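Local coordinates for peptidoglycan synthetase penicillin-binding protein 3 (Bifidobacterium adolescentis, PDB 4YE5) that probably binds penicillin and, like other members of the transpeptidase family, probably cross-links the peptide stems of peptidoglycan during cell-wall synthesis, at residues 228-233 against 540-545; 476-481 against 508-513; 517-522 against 544-549. All blocks are in the same frame, centred on the assembly; numbering follows the deposited sequence. Where two conformers were deposited one is given.

Interaction 1: 228-233 against 540-545; sequences EKVLSD and AEIGEF
Val230 and Ile542 mark where helical segments 228-233 and 540-545 come nearest, with their CA atoms 7.2 Å apart. The contact is small and entirely apolar. The CB of Val230 is directed toward the other helix, and chi1 of 166° swings its CG1 methyl to the side of the carbonyl carbon, where it meets Ile542 CG1 at 4.1 Å. The isoleucine approaches differently: its CB leaves the helix askew, and the CG1-CD1 arm does the reaching, so that the two branched side chains pass at a slant. These are the two helices, 221-238 and 535-549, that in the penicillin-binding transpeptidase fold pack together against one face of the five-stranded antiparallel sheet. Ile542 sits in the angle between helix and sheet, resting on Ala245 and Val247 of strand 242-249 as well as on Val230, while Leu231 covers Ala245 and Ala259 beside it. On the outer side of the pair, Glu541 offers only the aliphatic root of its side chain: CB lies 4.3 Å from Val230 CG1 at the margin of the buried patch. Farther along, the same two helices meet again where the ring of Phe545 stacks with Tyr226.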
loop_
_atom_site.group_PDB
_atom_site.type_symbol
_atom_site.label_atom_id
_atom_site.label_comp_id
_atom_site.label_asym_id
_atom_site.label_seq_id
_atom_site.Cartn_x
_atom_site.Cartn_y
_atom_site.Cartn_z
ATOM N N GLU A 228 4.884 -12.183 -5.022
ATOM C CA GLU A 228 4.695 -12.934 -3.776
ATOM C C GLU A 228 5.106 -14.396 -3.950
ATOM O O GLU A 228 5.709 -14.992 -3.055
ATOM C CB GLU A 228 3.248 -12.817 -3.269
ATOM C CG GLU A 228 2.950 -11.414 -2.729
ATOM C CD GLU A 228 1.512 -11.235 -2.232
ATOM O OE1 GLU A 228 0.755 -12.217 -2.225
ATOM O OE2 GLU A 228 1.173 -10.105 -1.817
ATOM N N LYS A 229 4.802 -14.952 -5.116
ATOM C CA LYS A 229 5.207 -16.313 -5.458
ATOM C C LYS A 229 6.753 -16.449 -5.512
ATOM O O LYS A 229 7.332 -17.415 -5.001
ATOM C CB LYS A 229 4.587 -16.720 -6.804
ATOM C CG LYS A 229 4.863 -18.183 -7.204
ATOM C CD LYS A 229 4.149 -19.146 -6.260
ATOM C CE LYS A 229 4.458 -20.607 -6.600
ATOM N NZ LYS A 229 3.797 -21.512 -5.625
ATOM N N VAL A 230 7.420 -15.476 -6.123
ATOM C CA VAL A 230 8.881 -15.492 -6.157
ATOM C C VAL A 230 9.449 -15.419 -4.743
ATOM O O VAL A 230 10.398 -16.123 -4.397
ATOM C CB VAL A 230 9.442 -14.331 -6.994
ATOM C CG1 VAL A 230 10.934 -14.152 -6.733
ATOM C CG2 VAL A 230 9.174 -14.597 -8.477
ATOM N N LEU A 231 8.861 -14.577 -3.904
ATOM C CA LEU A 231 9.349 -14.496 -2.524
ATOM C C LEU A 231 9.113 -15.801 -1.755
ATOM O O LEU A 231 9.949 -16.201 -0.935
ATOM C CB LEU A 231 8.713 -13.317 -1.777
ATOM C CG LEU A 231 9.141 -11.935 -2.278
ATOM C CD1 LEU A 231 8.322 -10.899 -1.559
ATOM C CD2 LEU A 231 10.665 -11.714 -2.069
ATOM N N SER A 232 7.979 -16.446 -2.012
ATOM C CA SER A 232 7.668 -17.716 -1.359
ATOM C C SER A 232 8.638 -18.805 -1.825
ATOM O O SER A 232 9.207 -19.523 -1.016
ATOM C CB SER A 232 6.211 -18.116 -1.622
ATOM O OG SER A 232 5.979 -19.478 -1.315
ATOM N N ASP A 233 8.841 -18.898 -3.136
ATOM C CA ASP A 233 9.766 -19.876 -3.698
ATOM C C ASP A 233 11.189 -19.591 -3.197
ATOM O O ASP A 233 11.953 -20.518 -2.919
ATOM C CB ASP A 233 9.744 -19.859 -5.238
ATOM C CG ASP A 233 8.473 -20.483 -5.830
ATOM O OD1 ASP A 233 7.810 -21.305 -5.151
ATOM O OD2 ASP A 233 8.142 -20.158 -6.998
ATOM N N ALA A 540 16.088 -10.655 -10.616
ATOM C CA ALA A 540 16.108 -11.130 -11.997
ATOM C C ALA A 540 14.953 -12.081 -12.359
ATOM O O ALA A 540 14.478 -12.088 -13.501
ATOM C CB ALA A 540 17.483 -11.772 -12.332
ATOM N N GLU A 541 14.509 -12.886 -11.400
ATOM C CA GLU A 541 13.319 -13.725 -11.599
ATOM C C GLU A 541 12.079 -12.839 -11.822
ATOM O O GLU A 541 11.252 -13.102 -12.684
ATOM C CB GLU A 541 13.074 -14.615 -10.376
ATOM C CG GLU A 541 14.084 -15.743 -10.184
ATOM C CD GLU A 541 13.956 -16.813 -11.255
ATOM O OE1 GLU A 541 12.826 -17.332 -11.422
ATOM O OE2 GLU A 541 14.975 -17.116 -11.938
ATOM N N ILE A 542 11.954 -11.785 -11.031
ATOM C CA ILE A 542 10.859 -10.836 -11.211
ATOM C C ILE A 542 11.032 -10.123 -12.551
ATOM O O ILE A 542 10.086 -10.025 -13.336
ATOM C CB ILE A 542 10.813 -9.843 -10.042
ATOM C CG1 ILE A 542 10.525 -10.603 -8.739
ATOM C CG2 ILE A 542 9.764 -8.728 -10.293
ATOM C CD1 ILE A 542 10.877 -9.779 -7.470
ATOM N N GLY A 543 12.252 -9.659 -12.815
ATOM C CA GLY A 543 12.577 -9.021 -14.086
ATOM C C GLY A 543 12.191 -9.850 -15.307
ATOM O O GLY A 543 11.543 -9.350 -16.232
ATOM N N GLU A 544 12.567 -11.125 -15.308
ATOM C CA GLU A 544 12.180 -12.029 -16.389
ATOM C C GLU A 544 10.666 -12.058 -16.614
ATOM O O GLU A 544 10.195 -11.982 -17.740
ATOM C CB GLU A 544 12.662 -13.456 -16.110
ATOM C CG GLU A 544 12.207 -14.443 -17.181
ATOM C CD GLU A 544 12.444 -15.905 -16.819
ATOM O OE1 GLU A 544 12.227 -16.308 -15.647
ATOM O OE2 GLU A 544 12.849 -16.656 -17.722
ATOM N N PHE A 545 9.901 -12.186 -15.537
ATOM C CA PHE A 545 8.439 -12.215 -15.661
ATOM C C PHE A 545 7.903 -10.915 -16.282
ATOM O O PHE A 545 7.024 -10.958 -17.121
ATOM C CB PHE A 545 7.802 -12.441 -14.282
ATOM C CG PHE A 545 6.297 -12.291 -14.267
ATOM C CD1 PHE A 545 5.475 -13.315 -14.734
ATOM C CD2 PHE A 545 5.710 -11.147 -13.762
ATOM C CE1 PHE A 545 4.091 -13.181 -14.723
ATOM C CE2 PHE A 545 4.326 -11.004 -13.734
ATOM C CZ PHE A 545 3.518 -12.022 -14.216
#

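Interaction 2: 476-481 against 508-513; sequences VKVDGY and TIIPAD
Val478 and Tyr481, the two ends of a type II beta turn, close over Ile510 and Pro511 at the point where strand 501-510 runs out of the central sheet of the transpeptidase domain. Gly480 takes the third position of the turn with positive phi, and Tyr481 N bonds back to Val478 O at 2.9 Å, which brings both side chains to bear on the strand end. Ile510 is stretched to its full length, chi1 -170° and chi2 180°, and its CD1 methyl becomes the tip that reaches the two ends of the turn. There it meets Val478 CG2 at 4.1 Å, the valine branch beside its own backbone N, with the two side chains at about a right angle. The same Ile510 CD1 lies 4.3 Å from Tyr481 CB, at the root of the aromatic side chain. Past Ile510 the chain bends through a cis peptide into Pro511. The tyrosine ring extends beyond the isoleucine to the C-terminal part of the chain, where its OH is hydrogen-bonded to Val552 O. Pro511 meets that ring at the rim and not over a face: Pro511 CB lies 4.3 Å from Tyr481 CD2, close to the ring plane.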
loop_
_atom_site.group_PDB
_atom_site.type_symbol
_atom_site.label_atom_id
_atom_site.label_comp_id
_atom_site.label_asym_id
_atom_site.label_seq_id
_atom_site.Cartn_x
_atom_site.Cartn_y
_atom_site.Cartn_z
ATOM N N VAL A 476 23.443 -13.500 -12.244
ATOM C CA VAL A 476 22.263 -12.614 -12.274
ATOM C C VAL A 476 22.039 -12.190 -13.732
ATOM O O VAL A 476 22.823 -11.425 -14.290
ATOM C CB VAL A 476 22.424 -11.364 -11.372
ATOM C CG1 VAL A 476 21.106 -10.534 -11.341
ATOM C CG2 VAL A 476 22.841 -11.749 -9.953
ATOM N N LYS A 477 20.984 -12.708 -14.349
ATOM C CA LYS A 477 20.784 -12.561 -15.788
ATOM C C LYS A 477 19.302 -12.503 -16.090
ATOM O O LYS A 477 18.535 -13.243 -15.499
ATOM C CB LYS A 477 21.312 -13.790 -16.554
ATOM C CG LYS A 477 22.813 -13.893 -16.785
ATOM C CD LYS A 477 23.097 -15.023 -17.797
ATOM C CE LYS A 477 24.577 -15.510 -17.790
ATOM N NZ LYS A 477 24.993 -16.178 -16.482
ATOM N N VAL A 478 18.910 -11.655 -17.039
ATOM C CA VAL A 478 17.596 -11.765 -17.649
ATOM C C VAL A 478 17.868 -11.809 -19.143
ATOM O O VAL A 478 18.239 -10.794 -19.742
ATOM C CB VAL A 478 16.646 -10.586 -17.312
ATOM C CG1 VAL A 478 15.304 -10.769 -18.054
ATOM C CG2 VAL A 478 16.378 -10.508 -15.823
ATOM N N ASP A 479 17.721 -12.996 -19.729
ATOM C CA ASP A 479 18.164 -13.233 -21.103
ATOM C C ASP A 479 17.528 -12.245 -22.083
ATOM O O ASP A 479 16.306 -12.078 -22.097
ATOM C CB ASP A 479 17.854 -14.660 -21.547
ATOM C CG ASP A 479 18.418 -14.966 -22.928
ATOM O OD1 ASP A 479 19.600 -14.637 -23.154
ATOM O OD2 ASP A 479 17.687 -15.516 -23.787
ATOM N N GLY A 480 18.368 -11.572 -22.860
ATOM C CA GLY A 480 17.909 -10.602 -23.839
ATOM C C GLY A 480 17.860 -9.170 -23.320
ATOM O O GLY A 480 17.587 -8.246 -24.075
ATOM N N TYR A 481 18.121 -8.956 -22.034
ATOM C CA TYR A 481 17.937 -7.604 -21.501
ATOM C C TYR A 481 19.129 -7.086 -20.719
ATOM O O TYR A 481 19.699 -7.795 -19.885
ATOM C CB TYR A 481 16.672 -7.545 -20.628
ATOM C CG TYR A 481 15.415 -7.924 -21.404
ATOM C CD1 TYR A 481 15.016 -9.253 -21.518
ATOM C CD2 TYR A 481 14.648 -6.957 -22.033
ATOM C CE1 TYR A 481 13.882 -9.607 -22.237
ATOM C CE2 TYR A 481 13.505 -7.307 -22.755
ATOM C CZ TYR A 481 13.134 -8.628 -22.854
ATOM O OH TYR A 481 11.994 -8.975 -23.565
ATOM N N THR A 508 17.421 -3.063 -9.247
ATOM C CA THR A 508 17.694 -3.188 -10.659
ATOM C C THR A 508 16.802 -2.269 -11.496
ATOM O O THR A 508 15.589 -2.173 -11.258
ATOM C CB THR A 508 17.399 -4.627 -11.132
ATOM O OG1 THR A 508 18.197 -5.546 -10.373
ATOM C CG2 THR A 508 17.758 -4.756 -12.616
ATOM N N ILE A 509 17.408 -1.618 -12.480
ATOM C CA ILE A 509 16.679 -0.829 -13.474
ATOM C C ILE A 509 16.682 -1.659 -14.741
ATOM O O ILE A 509 17.735 -2.113 -15.173
ATOM C CB ILE A 509 17.413 0.496 -13.774
ATOM C CG1 ILE A 509 17.453 1.370 -12.516
ATOM C CG2 ILE A 509 16.748 1.208 -14.940
ATOM C CD1 ILE A 509 18.533 2.495 -12.554
ATOM N N ILE A 510 15.515 -1.877 -15.337
ATOM C CA ILE A 510 15.450 -2.769 -16.485
ATOM C C ILE A 510 14.375 -2.313 -17.503
ATOM O O ILE A 510 13.327 -1.806 -17.109
ATOM C CB ILE A 510 15.201 -4.228 -15.995
ATOM C CG1 ILE A 510 15.380 -5.233 -17.140
ATOM C CG2 ILE A 510 13.799 -4.373 -15.363
ATOM C CD1 ILE A 510 15.159 -6.675 -16.717
ATOM N N PRO A 511 14.672 -2.392 -18.818
ATOM C CA PRO A 511 16.015 -2.619 -19.382
ATOM C C PRO A 511 16.860 -1.355 -19.286
ATOM O O PRO A 511 16.302 -0.254 -19.371
ATOM C CB PRO A 511 15.749 -2.980 -20.845
ATOM C CG PRO A 511 14.335 -2.467 -21.160
ATOM C CD PRO A 511 13.608 -2.331 -19.843
ATOM N N ALA A 512 18.175 -1.506 -19.115
ATOM C CA ALA A 512 19.055 -0.347 -18.941
ATOM C C ALA A 512 18.995 0.651 -20.105
ATOM O O ALA A 512 19.180 1.854 -19.909
ATOM C CB ALA A 512 20.512 -0.798 -18.715
ATOM N N ASP A 513 18.741 0.160 -21.312
ATOM C CA ASP A 513 18.827 1.037 -22.482
ATOM C C ASP A 513 17.509 1.764 -22.809
ATOM O O ASP A 513 17.459 2.582 -23.711
ATOM C CB ASP A 513 19.395 0.295 -23.697
ATOM C CG ASP A 513 18.688 -1.021 -23.979
ATOM O OD1 ASP A 513 18.307 -1.745 -23.031
ATOM O OD2 ASP A 513 18.529 -1.347 -25.170
#

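Interaction 3: 517-522 against 544-549; sequences FVITVV and EFLMQK
Phe517 turns its ring toward helix 535-549 by setting CG beside its own backbone N, opposite the carbonyl carbon (chi1 -57°), while Leu546 on the helix makes the matching choice and sends its isobutyl group back toward the strand. The two side chains meet at a slant. Leu546 CD1 sits over one face of the phenylalanine, 4.2 Å from the ring centroid and 25° off the normal, a CH-pi contact shifted toward the CG-CD2 side of the ring. Leu546 CB supports the neighbouring rim, 3.9 Å from Phe517 CE2.

Met547, a selenomethionine in this crystal, comes from another quarter. Its CB leaves the helix obliquely, but the chain bends at both chi2 and chi3 and brings the terminal methyl back to the strand. CE ends in the plane of the phenylalanine ring, at its edge, 3.6 Å from Phe517 CD2. A glycerol, probably from the crystallisation liquor, is bound about 4 Å from the Phe517 side chain. Two residues along, Ile519 reaches out to meet Leu546 end to end, Ile519 CD1 lying 3.8 Å from Leu546 CD1. That single leucine methyl is thus shared by phenylalanine and isoleucine.

Strand segment 517-522 and helix segment 544-549 run nearly antiparallel, at 155°, with their axes 10.8 Å apart at closest approach. This is the C-terminal helix of the transpeptidase fold lying along the middle strand of the sheet. Just past the end of the helix, the ring of Tyr550 meets that of Phe517 at an inclination. Strand 517-524 has strand 242-249 on one flank, whose Val247 touches both Phe517 and Leu546, and strand 501-510 on the other, whose Ile510 packs beside Ile519.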
loop_
_atom_site.group_PDB
_atom_site.type_symbol
_atom_site.label_atom_id
_atom_site.label_comp_id
_atom_site.label_asym_id
_atom_site.label_seq_id
_atom_site.Cartn_x
_atom_site.Cartn_y
_atom_site.Cartn_z
ATOM N N PHE A 517 11.191 -0.442 -15.590
ATOM C CA PHE A 517 10.901 -0.740 -14.190
ATOM C C PHE A 517 12.103 -0.597 -13.301
ATOM O O PHE A 517 13.237 -0.780 -13.734
ATOM C CB PHE A 517 10.395 -2.181 -14.028
ATOM C CG PHE A 517 9.177 -2.493 -14.851
ATOM C CD1 PHE A 517 7.930 -1.960 -14.515
ATOM C CD2 PHE A 517 9.273 -3.317 -15.951
ATOM C CE1 PHE A 517 6.786 -2.244 -15.298
ATOM C CE2 PHE A 517 8.144 -3.608 -16.748
ATOM C CZ PHE A 517 6.904 -3.071 -16.419
ATOM N N VAL A 518 11.833 -0.326 -12.029
ATOM C CA VAL A 518 12.805 -0.571 -10.983
ATOM C C VAL A 518 12.253 -1.647 -10.064
ATOM O O VAL A 518 11.063 -1.640 -9.696
ATOM C CB VAL A 518 13.099 0.695 -10.159
ATOM C CG1 VAL A 518 14.135 0.382 -9.052
ATOM C CG2 VAL A 518 13.613 1.795 -11.092
ATOM N N ILE A 519 13.117 -2.582 -9.722
ATOM C CA ILE A 519 12.741 -3.744 -8.944
ATOM C C ILE A 519 13.734 -3.818 -7.828
ATOM O O ILE A 519 14.936 -3.918 -8.066
ATOM C CB ILE A 519 12.926 -5.040 -9.760
ATOM C CG1 ILE A 519 12.095 -5.001 -11.059
ATOM C CG2 ILE A 519 12.516 -6.263 -8.923
ATOM C CD1 ILE A 519 12.618 -6.015 -12.091
ATOM N N THR A 520 13.243 -3.787 -6.604
ATOM C CA THR A 520 14.145 -3.871 -5.475
ATOM C C THR A 520 13.759 -5.055 -4.605
ATOM O O THR A 520 12.580 -5.279 -4.351
ATOM C CB THR A 520 14.085 -2.583 -4.639
ATOM O OG1 THR A 520 14.430 -1.461 -5.466
ATOM C CG2 THR A 520 15.068 -2.660 -3.464
ATOM N N VAL A 521 14.752 -5.808 -4.148
ATOM C CA VAL A 521 14.523 -6.952 -3.270
ATOM C C VAL A 521 15.424 -6.836 -2.039
ATOM O O VAL A 521 16.591 -6.462 -2.158
ATOM C CB VAL A 521 14.793 -8.287 -4.000
ATOM C CG1 VAL A 521 14.801 -9.487 -2.993
ATOM C CG2 VAL A 521 13.730 -8.528 -5.069
ATOM N N VAL A 522 14.871 -7.125 -0.863
ATOM C CA VAL A 522 15.646 -7.177 0.378
ATOM C C VAL A 522 15.344 -8.484 1.092
ATOM O O VAL A 522 14.176 -8.789 1.336
ATOM C CB VAL A 522 15.276 -5.993 1.317
ATOM C CG1 VAL A 522 16.172 -5.997 2.540
ATOM C CG2 VAL A 522 15.388 -4.652 0.553
ATOM N N GLU A 544 12.567 -11.125 -15.308
ATOM C CA GLU A 544 12.180 -12.029 -16.389
ATOM C C GLU A 544 10.666 -12.058 -16.614
ATOM O O GLU A 544 10.195 -11.982 -17.740
ATOM C CB GLU A 544 12.662 -13.456 -16.110
ATOM C CG GLU A 544 12.207 -14.443 -17.181
ATOM C CD GLU A 544 12.444 -15.905 -16.819
ATOM O OE1 GLU A 544 12.227 -16.308 -15.647
ATOM O OE2 GLU A 544 12.849 -16.656 -17.722
ATOM N N PHE A 545 9.901 -12.186 -15.537
ATOM C CA PHE A 545 8.439 -12.215 -15.661
ATOM C C PHE A 545 7.903 -10.915 -16.282
ATOM O O PHE A 545 7.024 -10.958 -17.121
ATOM C CB PHE A 545 7.802 -12.441 -14.282
ATOM C CG PHE A 545 6.297 -12.291 -14.267
ATOM C CD1 PHE A 545 5.475 -13.315 -14.734
ATOM C CD2 PHE A 545 5.710 -11.147 -13.762
ATOM C CE1 PHE A 545 4.091 -13.181 -14.723
ATOM C CE2 PHE A 545 4.326 -11.004 -13.734
ATOM C CZ PHE A 545 3.518 -12.022 -14.216
ATOM N N LEU A 546 8.434 -9.767 -15.846
ATOM C CA LEU A 546 7.954 -8.459 -16.322
ATOM C C LEU A 546 8.227 -8.196 -17.796
ATOM O O LEU A 546 7.392 -7.620 -18.489
ATOM C CB LEU A 546 8.563 -7.324 -15.509
ATOM C CG LEU A 546 8.120 -7.179 -14.055
ATOM C CD1 LEU A 546 9.045 -6.191 -13.329
ATOM C CD2 LEU A 546 6.649 -6.724 -13.966
HETATM N N MSE A 547 9.401 -8.597 -18.278
HETATM C CA MSE A 547 9.712 -8.426 -19.696
HETATM C C MSE A 547 8.779 -9.285 -20.549
HETATM O O MSE A 547 8.381 -8.875 -21.625
HETATM C CB MSE A 547 11.182 -8.787 -20.015
HETATM C CG MSE A 547 12.228 -8.053 -19.210
HETATM SE SE MSE A 547 12.285 -6.141 -19.571
HETATM C CE MSE A 547 11.263 -5.504 -18.065
ATOM N N GLN A 548 8.453 -10.483 -20.077
ATOM C CA GLN A 548 7.542 -11.376 -20.819
ATOM C C GLN A 548 6.104 -10.868 -20.747
ATOM O O GLN A 548 5.414 -10.812 -21.755
ATOM C CB GLN A 548 7.619 -12.816 -20.271
ATOM C CG GLN A 548 6.434 -13.748 -20.663
ATOM C CD GLN A 548 6.669 -14.515 -21.962
ATOM O OE1 GLN A 548 7.797 -14.594 -22.452
ATOM N NE2 GLN A 548 5.601 -15.089 -22.520
ATOM N N LYS A 549 5.652 -10.493 -19.545
ATOM C CA LYS A 549 4.277 -10.017 -19.384
ATOM C C LYS A 549 3.997 -8.791 -20.237
ATOM O O LYS A 549 2.984 -8.724 -20.910
ATOM C CB LYS A 549 3.944 -9.687 -17.925
ATOM C CG LYS A 549 2.490 -9.185 -17.720
ATOM C CD LYS A 549 2.227 -8.904 -16.213
ATOM C CE LYS A 549 0.925 -8.132 -16.005
ATOM N NZ LYS A 549 -0.198 -8.922 -16.560
#

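In the fold
Interactions 1 and 3 share helix 535-549, and their centres are only 8 Å apart: Gly543 CA, on the helix, packs 3.6 Å from Ile519 CD1. Interaction 2 adjoins both, its centre 9 Å from that of interaction 3 and 14 Å from that of interaction 1. Strands 501-510 and 517-524 pair through Ile510 O and Phe517 N at 3.0 Å, while Tyr481 CZ packs 3.4 Å from Met547 CB and Val478 CG2 packs 3.4 Å from Ala540 O. Ser287 and Lys290 fit the SxxK pattern at a helix start, and Lys486 of edge strand 484-492 the KSG one; as in related transpeptidases, the active site probably lies between that strand and that helix, away from these contacts.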